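Local coordinates for protein exodeoxyribonuclease (Neisseria meningitidis, PDB 2JC5) that probably cleaves DNA at abasic sites as a metal-dependent AP endonuclease of the ExoA family, taking part in DNA repair, at residues I31-E36 with L103-Y109; M191-Y196 with A233-V238; Y202-S206 with K243-A248; R219-Q223 with H247-V252. One frame throughout, in Å; residues are numbered along the deposited sequence. Where two conformers were deposited one is given.

Contact 1. Residues I31-E36 with L103-Y109; sequences IVCVQE and LSVISLY. With MG (magnesium ion), chain B.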
loop_
_atom_site.group_PDB
_atom_site.type_symbol
_atom_site.label_atom_id
_atom_site.label_comp_id
_atom_site.label_asym_id
_atom_site.label_seq_id
_atom_site.Cartn_x
_atom_site.Cartn_y
_atom_site.Cartn_z
ATOM N N ILE A 31 2.036 1.310 13.099
ATOM C CA ILE A 31 2.544 1.914 11.871
ATOM C C ILE A 31 1.395 2.019 10.885
ATOM O O ILE A 31 0.625 1.068 10.742
ATOM C CB ILE A 31 3.680 1.077 11.228
ATOM C CG1 ILE A 31 4.849 0.921 12.215
ATOM C CG2 ILE A 31 4.169 1.735 9.945
ATOM C CD1 ILE A 31 5.885 -0.079 11.801
ATOM N N VAL A 32 1.263 3.187 10.255
ATOM C CA VAL A 32 0.237 3.427 9.242
ATOM C C VAL A 32 0.947 3.912 7.983
ATOM O O VAL A 32 1.650 4.931 8.008
ATOM C CB VAL A 32 -0.829 4.451 9.713
ATOM C CG1 VAL A 32 -1.921 4.652 8.632
ATOM C CG2 VAL A 32 -1.478 3.964 10.996
ATOM N N CYS A 33 0.798 3.150 6.907
ATOM C CA CYS A 33 1.321 3.523 5.621
ATOM C C CYS A 33 0.164 4.036 4.811
ATOM O O CYS A 33 -0.822 3.308 4.626
ATOM C CB CYS A 33 1.921 2.312 4.934
ATOM S SG CYS A 33 3.344 1.682 5.780
ATOM N N VAL A 34 0.287 5.272 4.326
ATOM C CA VAL A 34 -0.778 5.838 3.509
ATOM C C VAL A 34 -0.297 6.161 2.113
ATOM O O VAL A 34 0.880 6.466 1.878
ATOM C CB VAL A 34 -1.477 7.067 4.143
ATOM C CG1 VAL A 34 -2.039 6.698 5.509
ATOM C CG2 VAL A 34 -0.530 8.274 4.243
ATOM N N GLN A 35 -1.230 6.044 1.172
ATOM C CA GLN A 35 -0.953 6.392 -0.206
ATOM C C GLN A 35 -1.986 7.366 -0.723
ATOM O O GLN A 35 -3.134 7.400 -0.269
ATOM C CB GLN A 35 -0.946 5.165 -1.110
ATOM C CG GLN A 35 -0.014 4.063 -0.661
ATOM C CD GLN A 35 -0.640 3.175 0.404
ATOM O OE1 GLN A 35 -1.832 2.873 0.322
ATOM N NE2 GLN A 35 0.149 2.775 1.419
ATOM N N GLU A 36 -1.543 8.131 -1.709
ATOM C CA GLU A 36 -2.311 9.186 -2.367
ATOM C C GLU A 36 -2.718 10.313 -1.420
ATOM O O GLU A 36 -3.905 10.612 -1.205
ATOM C CB GLU A 36 -3.488 8.639 -3.187
ATOM C CG GLU A 36 -3.891 9.658 -4.250
ATOM C CD GLU A 36 -5.144 9.348 -5.011
ATOM O OE1 GLU A 36 -5.970 8.559 -4.530
ATOM O OE2 GLU A 36 -5.305 9.919 -6.110
ATOM N N LEU A 103 13.662 -4.230 11.244
ATOM C CA LEU A 103 12.369 -4.095 10.572
ATOM C C LEU A 103 12.414 -2.945 9.580
ATOM O O LEU A 103 12.899 -1.854 9.893
ATOM C CB LEU A 103 11.261 -3.827 11.602
ATOM C CG LEU A 103 9.838 -3.605 11.066
ATOM C CD1 LEU A 103 9.317 -4.857 10.393
ATOM C CD2 LEU A 103 8.937 -3.142 12.174
ATOM N N SER A 104 11.849 -3.166 8.398
ATOM C CA SER A 104 11.611 -2.082 7.452
ATOM C C SER A 104 10.182 -2.148 6.990
ATOM O O SER A 104 9.653 -3.229 6.702
ATOM C CB SER A 104 12.529 -2.172 6.244
ATOM O OG SER A 104 13.893 -2.083 6.611
ATOM N N VAL A 105 9.549 -0.990 6.932
ATOM C CA VAL A 105 8.223 -0.877 6.356
ATOM C C VAL A 105 8.219 0.191 5.274
ATOM O O VAL A 105 8.753 1.299 5.472
ATOM C CB VAL A 105 7.199 -0.561 7.442
ATOM C CG1 VAL A 105 5.804 -0.484 6.851
ATOM C CG2 VAL A 105 7.264 -1.599 8.542
ATOM N N ILE A 106 7.615 -0.165 4.143
ATOM C CA ILE A 106 7.507 0.702 2.990
ATOM C C ILE A 106 6.059 1.075 2.766
ATOM O O ILE A 106 5.142 0.291 3.054
ATOM C CB ILE A 106 8.071 0.009 1.741
ATOM C CG1 ILE A 106 9.596 -0.037 1.850
ATOM C CG2 ILE A 106 7.615 0.692 0.438
ATOM C CD1 ILE A 106 10.225 -1.238 1.245
ATOM N N SER A 107 5.857 2.306 2.310
ATOM C CA SER A 107 4.584 2.725 1.748
ATOM C C SER A 107 4.815 2.978 0.254
ATOM O O SER A 107 5.665 3.797 -0.105
ATOM C CB SER A 107 4.068 3.986 2.404
ATOM O OG SER A 107 2.753 4.225 1.901
ATOM N N LEU A 108 4.045 2.269 -0.583
ATOM C CA LEU A 108 4.210 2.233 -2.026
ATOM C C LEU A 108 2.913 2.599 -2.716
ATOM O O LEU A 108 1.877 2.051 -2.384
ATOM C CB LEU A 108 4.576 0.808 -2.453
ATOM C CG LEU A 108 4.611 0.532 -3.966
ATOM C CD1 LEU A 108 5.778 1.216 -4.640
ATOM C CD2 LEU A 108 4.651 -0.974 -4.252
ATOM N N TYR A 109 2.981 3.499 -3.693
ATOM C CA TYR A 109 1.844 3.821 -4.536
ATOM C C TYR A 109 2.261 3.557 -5.974
ATOM O O TYR A 109 2.940 4.377 -6.609
ATOM C CB TYR A 109 1.400 5.259 -4.343
ATOM C CG TYR A 109 0.167 5.664 -5.117
ATOM C CD1 TYR A 109 -0.882 4.780 -5.344
ATOM C CD2 TYR A 109 0.058 6.931 -5.622
ATOM C CE1 TYR A 109 -1.991 5.161 -6.028
ATOM C CE2 TYR A 109 -1.048 7.318 -6.327
ATOM C CZ TYR A 109 -2.074 6.438 -6.529
ATOM O OH TYR A 109 -3.188 6.837 -7.238
HETATM MG MG MG B . -7.656 7.749 -5.474
HETATM O O HOH W 1 -3.200 9.000 -8.700
HETATM O O HOH W 2 -7.576 9.077 -6.752
HETATM O O HOH W 3 -9.093 6.866 -6.598
HETATM O O HOH W 4 -6.593 6.581 -6.387
HETATM O O HOH W 5 -7.794 6.466 -4.108
#

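Contact 2. Residues M191-Y196 with A233-V238; sequences MWRTLY and AVSAHV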
loop_
_atom_site.group_PDB
_atom_site.type_symbol
_atom_site.label_atom_id
_atom_site.label_comp_id
_atom_site.label_asym_id
_atom_site.label_seq_id
_atom_site.Cartn_x
_atom_site.Cartn_y
_atom_site.Cartn_z
ATOM N N MET A 191 0.369 -11.313 2.132
ATOM C CA MET A 191 -0.007 -11.692 3.489
ATOM C C MET A 191 -1.480 -12.065 3.599
ATOM O O MET A 191 -1.831 -13.046 4.269
ATOM C CB MET A 191 0.338 -10.593 4.487
ATOM C CG MET A 191 0.636 -11.115 5.873
ATOM S SD MET A 191 2.052 -12.258 5.985
ATOM C CE MET A 191 1.291 -13.887 6.145
ATOM N N TRP A 192 -2.345 -11.288 2.949
ATOM C CA TRP A 192 -3.769 -11.561 2.999
ATOM C C TRP A 192 -4.091 -12.944 2.430
ATOM O O TRP A 192 -4.823 -13.743 3.030
ATOM C CB TRP A 192 -4.579 -10.517 2.216
ATOM C CG TRP A 192 -6.030 -10.838 2.256
ATOM C CD1 TRP A 192 -6.744 -11.559 1.350
ATOM C CD2 TRP A 192 -6.931 -10.534 3.332
ATOM N NE1 TRP A 192 -8.056 -11.695 1.781
ATOM C CE2 TRP A 192 -8.194 -11.071 2.991
ATOM C CE3 TRP A 192 -6.795 -9.846 4.544
ATOM C CZ2 TRP A 192 -9.303 -10.929 3.802
ATOM C CZ3 TRP A 192 -7.908 -9.707 5.346
ATOM C CH2 TRP A 192 -9.145 -10.262 4.981
ATOM N N ARG A 193 -3.557 -13.226 1.248
ATOM C CA ARG A 193 -3.917 -14.458 0.544
ATOM C C ARG A 193 -3.350 -15.658 1.269
ATOM O O ARG A 193 -3.952 -16.733 1.252
ATOM C CB ARG A 193 -3.410 -14.404 -0.890
ATOM C CG ARG A 193 -3.750 -15.583 -1.745
ATOM C CD ARG A 193 -5.207 -15.898 -1.809
ATOM N NE ARG A 193 -6.015 -14.790 -2.303
ATOM C CZ ARG A 193 -7.083 -14.272 -1.702
ATOM N NH1 ARG A 193 -7.522 -14.711 -0.527
ATOM N NH2 ARG A 193 -7.729 -13.266 -2.292
ATOM N N THR A 194 -2.210 -15.477 1.930
ATOM C CA THR A 194 -1.610 -16.554 2.695
ATOM C C THR A 194 -2.400 -16.835 3.958
ATOM O O THR A 194 -2.639 -18.005 4.305
ATOM C CB THR A 194 -0.125 -16.260 2.967
ATOM O OG1 THR A 194 0.578 -16.375 1.727
ATOM C CG2 THR A 194 0.476 -17.248 3.950
ATOM N N LEU A 195 -2.808 -15.783 4.658
ATOM C CA LEU A 195 -3.619 -15.945 5.870
ATOM C C LEU A 195 -4.992 -16.559 5.585
ATOM O O LEU A 195 -5.469 -17.383 6.368
ATOM C CB LEU A 195 -3.832 -14.604 6.592
ATOM C CG LEU A 195 -2.633 -14.063 7.364
ATOM C CD1 LEU A 195 -2.832 -12.627 7.774
ATOM C CD2 LEU A 195 -2.353 -14.946 8.593
ATOM N N TYR A 196 -5.632 -16.117 4.496
ATOM C CA TYR A 196 -7.028 -16.454 4.202
ATOM C C TYR A 196 -7.169 -16.860 2.734
ATOM O O TYR A 196 -7.649 -16.094 1.913
ATOM C CB TYR A 196 -7.929 -15.249 4.507
ATOM C CG TYR A 196 -7.745 -14.722 5.904
ATOM C CD1 TYR A 196 -7.936 -15.544 7.003
ATOM C CD2 TYR A 196 -7.335 -13.419 6.133
ATOM C CE1 TYR A 196 -7.742 -15.069 8.312
ATOM C CE2 TYR A 196 -7.133 -12.941 7.420
ATOM C CZ TYR A 196 -7.338 -13.764 8.512
ATOM O OH TYR A 196 -7.139 -13.262 9.784
ATOM N N ALA A 233 2.709 -13.451 11.254
ATOM C CA ALA A 233 1.388 -12.849 11.058
ATOM C C ALA A 233 0.334 -13.704 11.732
ATOM O O ALA A 233 0.255 -14.897 11.464
ATOM C CB ALA A 233 1.067 -12.722 9.565
ATOM N N VAL A 234 -0.479 -13.082 12.583
ATOM C CA VAL A 234 -1.524 -13.802 13.324
ATOM C C VAL A 234 -2.960 -13.553 12.841
ATOM O O VAL A 234 -3.836 -14.401 12.999
ATOM C CB VAL A 234 -1.427 -13.557 14.844
ATOM C CG1 VAL A 234 -0.130 -14.143 15.392
ATOM C CG2 VAL A 234 -1.543 -12.092 15.185
ATOM N N SER A 235 -3.206 -12.401 12.236
ATOM C CA SER A 235 -4.520 -12.087 11.725
ATOM C C SER A 235 -4.480 -10.870 10.836
ATOM O O SER A 235 -3.516 -10.118 10.822
ATOM C CB SER A 235 -5.498 -11.857 12.868
ATOM O OG SER A 235 -5.217 -10.637 13.482
ATOM N N ALA A 236 -5.552 -10.681 10.089
ATOM C CA ALA A 236 -5.698 -9.489 9.260
ATOM C C ALA A 236 -7.175 -9.219 9.052
ATOM O O ALA A 236 -8.024 -10.112 9.226
ATOM C CB ALA A 236 -4.980 -9.658 7.929
ATOM N N HIS A 237 -7.487 -7.981 8.690
ATOM C CA HIS A 237 -8.829 -7.627 8.260
ATOM C C HIS A 237 -8.806 -6.440 7.327
ATOM O O HIS A 237 -7.852 -5.664 7.316
ATOM C CB HIS A 237 -9.773 -7.378 9.447
ATOM C CG HIS A 237 -9.446 -6.168 10.274
ATOM N ND1 HIS A 237 -8.568 -6.209 11.338
ATOM C CD2 HIS A 237 -9.921 -4.897 10.229
ATOM C CE1 HIS A 237 -8.506 -5.009 11.898
ATOM N NE2 HIS A 237 -9.306 -4.193 11.236
ATOM N N VAL A 238 -9.853 -6.353 6.512
ATOM C CA VAL A 238 -10.124 -5.165 5.710
ATOM C C VAL A 238 -11.155 -4.355 6.471
ATOM O O VAL A 238 -12.275 -4.814 6.682
ATOM C CB VAL A 238 -10.605 -5.541 4.302
ATOM C CG1 VAL A 238 -10.917 -4.294 3.479
ATOM C CG2 VAL A 238 -9.547 -6.407 3.594
#

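Contact 3. Residues Y202-S206 with K243-A248; sequences YTWWS and KFSDHA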
loop_
_atom_site.group_PDB
_atom_site.type_symbol
_atom_site.label_atom_id
_atom_site.label_comp_id
_atom_site.label_asym_id
_atom_site.label_seq_id
_atom_site.Cartn_x
_atom_site.Cartn_y
_atom_site.Cartn_z
ATOM N N TYR A 202 -11.438 -7.862 -1.016
ATOM C CA TYR A 202 -11.381 -6.645 -1.832
ATOM C C TYR A 202 -11.046 -5.440 -0.955
ATOM O O TYR A 202 -11.497 -5.336 0.179
ATOM C CB TYR A 202 -12.706 -6.344 -2.550
ATOM C CG TYR A 202 -13.346 -7.459 -3.328
ATOM C CD1 TYR A 202 -12.600 -8.424 -3.984
ATOM C CD2 TYR A 202 -14.733 -7.530 -3.441
ATOM C CE1 TYR A 202 -13.217 -9.446 -4.724
ATOM C CE2 TYR A 202 -15.349 -8.541 -4.166
ATOM C CZ TYR A 202 -14.595 -9.501 -4.793
ATOM O OH TYR A 202 -15.239 -10.496 -5.480
ATOM N N THR A 203 -10.280 -4.520 -1.534
ATOM C CA THR A 203 -9.813 -3.310 -0.872
ATOM C C THR A 203 -10.144 -2.029 -1.627
ATOM O O THR A 203 -9.882 -0.956 -1.100
ATOM C CB THR A 203 -8.279 -3.345 -0.651
ATOM O OG1 THR A 203 -7.599 -3.402 -1.911
ATOM C CG2 THR A 203 -7.880 -4.534 0.215
ATOM N N TRP A 204 -10.732 -2.137 -2.828
ATOM C CA TRP A 204 -11.081 -0.966 -3.632
ATOM C C TRP A 204 -12.373 -1.172 -4.396
ATOM O O TRP A 204 -12.626 -2.260 -4.916
ATOM C CB TRP A 204 -9.960 -0.665 -4.637
ATOM C CG TRP A 204 -10.268 0.510 -5.518
ATOM C CD1 TRP A 204 -10.192 1.828 -5.193
ATOM C CD2 TRP A 204 -10.697 0.453 -6.872
ATOM N NE1 TRP A 204 -10.563 2.602 -6.263
ATOM C CE2 TRP A 204 -10.868 1.782 -7.316
ATOM C CE3 TRP A 204 -10.953 -0.592 -7.758
ATOM C CZ2 TRP A 204 -11.300 2.096 -8.599
ATOM C CZ3 TRP A 204 -11.389 -0.277 -9.032
ATOM C CH2 TRP A 204 -11.557 1.065 -9.439
ATOM N N TRP A 205 -13.177 -0.108 -4.462
ATOM C CA TRP A 205 -14.391 -0.050 -5.271
ATOM C C TRP A 205 -14.400 1.336 -5.884
ATOM O O TRP A 205 -13.973 2.286 -5.227
ATOM C CB TRP A 205 -15.641 -0.228 -4.410
ATOM C CG TRP A 205 -15.641 -1.463 -3.565
ATOM C CD1 TRP A 205 -16.343 -2.623 -3.802
ATOM C CD2 TRP A 205 -14.898 -1.693 -2.350
ATOM N NE1 TRP A 205 -16.088 -3.533 -2.805
ATOM C CE2 TRP A 205 -15.207 -2.993 -1.908
ATOM C CE3 TRP A 205 -14.021 -0.914 -1.585
ATOM C CZ2 TRP A 205 -14.652 -3.536 -0.758
ATOM C CZ3 TRP A 205 -13.480 -1.452 -0.450
ATOM C CH2 TRP A 205 -13.804 -2.746 -0.038
ATOM N N SER A 206 -14.899 1.484 -7.112
ATOM C CA SER A 206 -14.700 2.752 -7.807
ATOM C C SER A 206 -15.455 3.949 -7.238
ATOM O O SER A 206 -15.079 5.089 -7.507
ATOM C CB SER A 206 -14.981 2.624 -9.294
ATOM O OG SER A 206 -16.350 2.546 -9.567
ATOM N N LYS A 243 -16.047 4.477 6.264
ATOM C CA LYS A 243 -15.565 4.670 4.901
ATOM C C LYS A 243 -14.831 5.996 4.807
ATOM O O LYS A 243 -15.433 7.062 5.034
ATOM C CB LYS A 243 -16.747 4.640 3.934
ATOM C CG LYS A 243 -16.373 4.699 2.464
ATOM C CD LYS A 243 -15.760 3.405 2.017
ATOM C CE LYS A 243 -15.834 3.197 0.495
ATOM N NZ LYS A 243 -14.693 2.350 0.113
ATOM N N PHE A 244 -13.533 5.926 4.485
ATOM C CA PHE A 244 -12.642 7.089 4.463
ATOM C C PHE A 244 -12.159 7.462 3.083
ATOM O O PHE A 244 -11.529 8.508 2.911
ATOM C CB PHE A 244 -11.368 6.789 5.262
ATOM C CG PHE A 244 -11.612 6.249 6.636
ATOM C CD1 PHE A 244 -12.334 6.972 7.556
ATOM C CD2 PHE A 244 -11.076 5.041 7.033
ATOM C CE1 PHE A 244 -12.527 6.485 8.844
ATOM C CE2 PHE A 244 -11.288 4.554 8.309
ATOM C CZ PHE A 244 -12.018 5.290 9.217
ATOM N N SER A 245 -12.432 6.601 2.110
ATOM C CA SER A 245 -11.717 6.600 0.865
ATOM C C SER A 245 -12.432 5.620 -0.060
ATOM O O SER A 245 -13.300 4.866 0.406
ATOM C CB SER A 245 -10.279 6.109 1.116
ATOM O OG SER A 245 -9.583 5.826 -0.069
ATOM N N ASP A 246 -12.054 5.597 -1.333
ATOM C CA ASP A 246 -12.528 4.530 -2.235
ATOM C C ASP A 246 -11.861 3.189 -1.947
ATOM O O ASP A 246 -12.385 2.162 -2.363
ATOM C CB ASP A 246 -12.441 4.897 -3.730
ATOM C CG ASP A 246 -11.093 5.380 -4.167
ATOM O OD1 ASP A 246 -10.216 5.656 -3.331
ATOM O OD2 ASP A 246 -10.944 5.485 -5.393
ATOM N N HIS A 247 -10.752 3.204 -1.202
ATOM C CA HIS A 247 -10.150 1.983 -0.686
ATOM C C HIS A 247 -10.542 1.794 0.766
ATOM O O HIS A 247 -10.932 2.754 1.444
ATOM C CB HIS A 247 -8.627 2.057 -0.698
ATOM C CG HIS A 247 -8.020 2.215 -2.054
ATOM N ND1 HIS A 247 -7.281 1.221 -2.672
ATOM C CD2 HIS A 247 -8.054 3.250 -2.924
ATOM C CE1 HIS A 247 -6.865 1.655 -3.849
ATOM N NE2 HIS A 247 -7.316 2.884 -4.027
ATOM N N ALA A 248 -10.435 0.548 1.231
ATOM C CA ALA A 248 -10.540 0.222 2.660
ATOM C C ALA A 248 -9.150 -0.050 3.244
ATOM O O ALA A 248 -8.304 -0.648 2.574
ATOM C CB ALA A 248 -11.439 -1.005 2.856
HETATM O O HOH W 6 -15.364 2.784 -2.615
#

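Contact 4. Residues R219-Q223 with H247-V252; sequences RIDYQ and HAPLVV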
loop_
_atom_site.group_PDB
_atom_site.type_symbol
_atom_site.label_atom_id
_atom_site.label_comp_id
_atom_site.label_asym_id
_atom_site.label_seq_id
_atom_site.Cartn_x
_atom_site.Cartn_y
_atom_site.Cartn_z
ATOM N N ARG A 219 -9.097 -6.484 -5.053
ATOM C CA ARG A 219 -8.039 -6.498 -4.050
ATOM C C ARG A 219 -6.744 -6.037 -4.728
ATOM O O ARG A 219 -6.051 -6.813 -5.404
ATOM C CB ARG A 219 -7.860 -7.885 -3.438
ATOM C CG ARG A 219 -6.881 -7.869 -2.270
ATOM C CD ARG A 219 -6.834 -9.195 -1.596
ATOM N NE ARG A 219 -6.162 -10.192 -2.410
ATOM C CZ ARG A 219 -4.881 -10.521 -2.297
ATOM N NH1 ARG A 219 -4.100 -9.928 -1.384
ATOM N NH2 ARG A 219 -4.388 -11.457 -3.098
ATOM N N ILE A 220 -6.457 -4.746 -4.596
ATOM C CA ILE A 220 -5.267 -4.143 -5.199
ATOM C C ILE A 220 -4.284 -3.580 -4.166
ATOM O O ILE A 220 -3.211 -3.111 -4.546
ATOM C CB ILE A 220 -5.635 -3.091 -6.266
ATOM C CG1 ILE A 220 -6.520 -1.991 -5.670
ATOM C CG2 ILE A 220 -6.295 -3.768 -7.471
ATOM C CD1 ILE A 220 -6.776 -0.807 -6.630
ATOM N N ASP A 221 -4.650 -3.635 -2.883
ATOM C CA ASP A 221 -3.790 -3.215 -1.782
ATOM C C ASP A 221 -3.248 -4.464 -1.123
ATOM O O ASP A 221 -3.976 -5.450 -0.963
ATOM C CB ASP A 221 -4.584 -2.377 -0.794
ATOM C CG ASP A 221 -5.126 -1.104 -1.430
ATOM O OD1 ASP A 221 -4.385 -0.086 -1.463
ATOM O OD2 ASP A 221 -6.288 -1.100 -1.905
ATOM N N TYR A 222 -1.972 -4.427 -0.772
ATOM C CA TYR A 222 -1.266 -5.595 -0.245
ATOM C C TYR A 222 -0.357 -5.223 0.903
ATOM O O TYR A 222 0.113 -4.091 1.002
ATOM C CB TYR A 222 -0.330 -6.215 -1.290
ATOM C CG TYR A 222 -0.929 -6.746 -2.548
ATOM C CD1 TYR A 222 -1.322 -5.890 -3.571
ATOM C CD2 TYR A 222 -1.065 -8.109 -2.755
ATOM C CE1 TYR A 222 -1.862 -6.380 -4.727
ATOM C CE2 TYR A 222 -1.590 -8.598 -3.924
ATOM C CZ TYR A 222 -1.977 -7.728 -4.918
ATOM O OH TYR A 222 -2.479 -8.238 -6.099
ATOM N N GLN A 223 -0.043 -6.222 1.716
ATOM C CA GLN A 223 1.184 -6.236 2.519
ATOM C C GLN A 223 2.012 -7.411 2.026
ATOM O O GLN A 223 1.619 -8.555 2.200
ATOM C CB GLN A 223 0.851 -6.334 4.014
ATOM C CG GLN A 223 0.117 -5.092 4.521
ATOM C CD GLN A 223 0.087 -4.908 6.048
ATOM O OE1 GLN A 223 0.899 -5.453 6.801
ATOM N NE2 GLN A 223 -0.853 -4.101 6.497
ATOM N N HIS A 247 -10.752 3.204 -1.202
ATOM C CA HIS A 247 -10.150 1.983 -0.686
ATOM C C HIS A 247 -10.542 1.794 0.766
ATOM O O HIS A 247 -10.932 2.754 1.444
ATOM C CB HIS A 247 -8.627 2.057 -0.698
ATOM C CG HIS A 247 -8.020 2.215 -2.054
ATOM N ND1 HIS A 247 -7.281 1.221 -2.672
ATOM C CD2 HIS A 247 -8.054 3.250 -2.924
ATOM C CE1 HIS A 247 -6.865 1.655 -3.849
ATOM N NE2 HIS A 247 -7.316 2.884 -4.027
ATOM N N ALA A 248 -10.435 0.548 1.231
ATOM C CA ALA A 248 -10.540 0.222 2.660
ATOM C C ALA A 248 -9.150 -0.050 3.244
ATOM O O ALA A 248 -8.304 -0.648 2.574
ATOM C CB ALA A 248 -11.439 -1.005 2.856
ATOM N N PRO A 249 -8.905 0.355 4.506
ATOM C CA PRO A 249 -7.630 0.008 5.143
ATOM C C PRO A 249 -7.422 -1.482 5.291
ATOM O O PRO A 249 -8.349 -2.207 5.644
ATOM C CB PRO A 249 -7.731 0.673 6.519
ATOM C CG PRO A 249 -8.682 1.774 6.313
ATOM C CD PRO A 249 -9.714 1.224 5.365
ATOM N N LEU A 250 -6.198 -1.919 5.013
ATOM C CA LEU A 250 -5.765 -3.295 5.175
ATOM C C LEU A 250 -4.912 -3.390 6.426
ATOM O O LEU A 250 -3.866 -2.766 6.513
ATOM C CB LEU A 250 -4.974 -3.738 3.942
ATOM C CG LEU A 250 -4.281 -5.095 3.993
ATOM C CD1 LEU A 250 -5.298 -6.245 4.169
ATOM C CD2 LEU A 250 -3.409 -5.265 2.763
ATOM N N VAL A 251 -5.404 -4.142 7.417
ATOM C CA VAL A 251 -4.776 -4.212 8.723
ATOM C C VAL A 251 -4.207 -5.598 8.938
ATOM O O VAL A 251 -4.922 -6.586 8.781
ATOM C CB VAL A 251 -5.822 -3.937 9.819
ATOM C CG1 VAL A 251 -5.160 -3.954 11.223
ATOM C CG2 VAL A 251 -6.591 -2.633 9.547
ATOM N N VAL A 252 -2.942 -5.686 9.330
ATOM C CA VAL A 252 -2.321 -6.994 9.637
ATOM C C VAL A 252 -1.644 -6.892 10.989
ATOM O O VAL A 252 -1.002 -5.880 11.282
ATOM C CB VAL A 252 -1.310 -7.447 8.572
ATOM C CG1 VAL A 252 -0.783 -8.860 8.880
ATOM C CG2 VAL A 252 -1.954 -7.421 7.175
#

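Contact 1. Residues I31-E36 with L103-Y109
S107 sits between V34 and Q35 and ties two strands of different sheets. Its OG is anti to the backbone N (chi1 -173°), and from there S107 OG donates to V34 O at 2.9 Å. The hydroxyl comes from well above the carbonyl plane. S107 OG also accepts from Q35 NE2 at 3.0 Å. Q35 bends at chi2 (83°) to bring its amide round to S107, and S107 OG lies slightly tilted from the amide plane. Q35 CG also rests on L108 O. Toward the start of the strands, C33 SG lies against V105 CG1 at 3.4 Å. Next along, I31 CD1 meets V105 CG2 at 3.9 Å. At the far end E36 CB stands over one face of the Y109 ring, offset toward its rim. E36 then runs out extended, and E36 OE1 binds the magnesium ion at 2.1 Å beside N10. One water bonds Y109 OH at 2.6 Å and reaches E36 OE2 only weakly. Strands 31-35 and 103-109 run nearly parallel, at 17°, and face each other across the core. This is the two-sheet sandwich of the DNase I-like fold, with its metal site at the strand ends.

Contact 2. Residues M191-Y196 with A233-V238
Apolar packing carries most of the contact between L195, W192 and the small side chains of strand 233-238. A236 CB is met twice: by L195 CD1 at 3.7 Å and by W192 CE3 at 3.8 Å. L195 CD2 turns instead to A233, near its O and CB. M191 bends at chi2 and chi3, which lays SD and CE against A233 CB, with M191 CE at 3.6 Å. A CH-pi contact comes next. V238 CG2 stands over one face of the W192 six-membered ring, 4.3 Å from its centroid. Y196 CD2 lies over the opposite face, so the indole has a neighbour over each face, both offset toward the rim. The ring edge near CZ3 meets the backbone of H237. The polar part is the bond from A236 N to Y196 OH, 3.0 Å with an angle of 156°. S235 N is buried here without a partner. W192 NE1 is bonded to V199 O. Helix 191-195 crosses at -111° and lies across strand 233-238, an outermost strand of the six-stranded sheet. Strand 250-254 is the next strand inward, and M191 also touches Y254 there. M191 pairs through its backbone with Q223 of strand 217-225, in the other sheet.

Contact 3. Residues Y202-S206 with K243-A248
T203 O accepts from A248 N at 2.8 Å and W205 N donates to D246 O at 3.2 Å, framing a single beta bridge between W204 and H247. T203 and W204 both face W218, a classic beta bulge. W204 CG is anti to the backbone N (chi1 179°), which carries the indole past H247 to D246. W204 CD1 stands over one face of the imidazole, 3.3 Å from H247 NE2. The two ring planes are oblique, at 48°. H247 ND1 is bonded to D221. Farther out, W204 NE1 donates to D246 OD2 at 3.0 Å, with the carboxylate oxygen near the indole plane. The indole N-H meets that oxygen from above the carboxylate plane. W205 sets its ring edge against A248 CB and D246 O. K243 NZ approaches W205 CE3 obliquely, and a water joins NZ to W205 O. S245 OG accepts from H247 N, an ST turn. W204 is thus placed to orient, probably, both D246, a metal ligand in another structure of this protein, and H247, the predicted proton acceptor. The N-H bond probably limits how the D246 carboxylate can turn.

Contact 4. Residues R219-Q223 with H247-V252
D221 and H247 meet through a short hydrogen bond, and Q223 packs on L250 and V252. From CB, the D221 side chain turns to CG, anti to the carbonyl carbon (chi1 -62°). D221 CG lies 3.4 Å from H247 ND1. The branch ending in OD2 makes the bond: H247 ND1 donates to D221 OD2 at 2.6 Å, with an angle of 161°. OD2 uses its syn lone pair. It lies at the imidazole edge, in the ring plane, while the carboxylate is turned 79° from that ring. OD2 also accepts from T203 OG1, so two donors grip it. This His-carboxylate pair, as in the DNase I-like nucleases, probably fixes the rotation of H247 at the predicted active site. The I220 side chain crosses that of H247 at about a right angle, with I220 CD1 3.7 Å from H247 CE1. Farther along, L250 CD2 packs against the backbone of Y222, 3.6 Å from Y222 C. Q223 slides past V252 in the opposite direction, and Q223 CD meets V252 CG2 at 3.4 Å. Q223 NE2 bonds L250 O weakly and also bonds I4 O, while OE1 accepts from Y254 OH.

In the fold
Contacts 3 and 4 share H247 and A248, and their centres are about 9 Å apart. T203 OG1 of contact 3 bonds D221 OD2 of contact 4 at 2.6 Å, joining the two round the predicted active site. Bicine touches W204 and lies about 4 Å from the I220 side chain. Contact 1 reaches the same site from the magnesium side: the ion is about 5 Å from the H247 side chain. Contacts 1 and 4 touch where Q35 nears D221. Contact 2 lies off the site; the V238 side chain is about 8 Å from those of D221 and H247. It meets contact 4 through the bond of V251 N to H237 O, and contact 3 where V238 packs on A248.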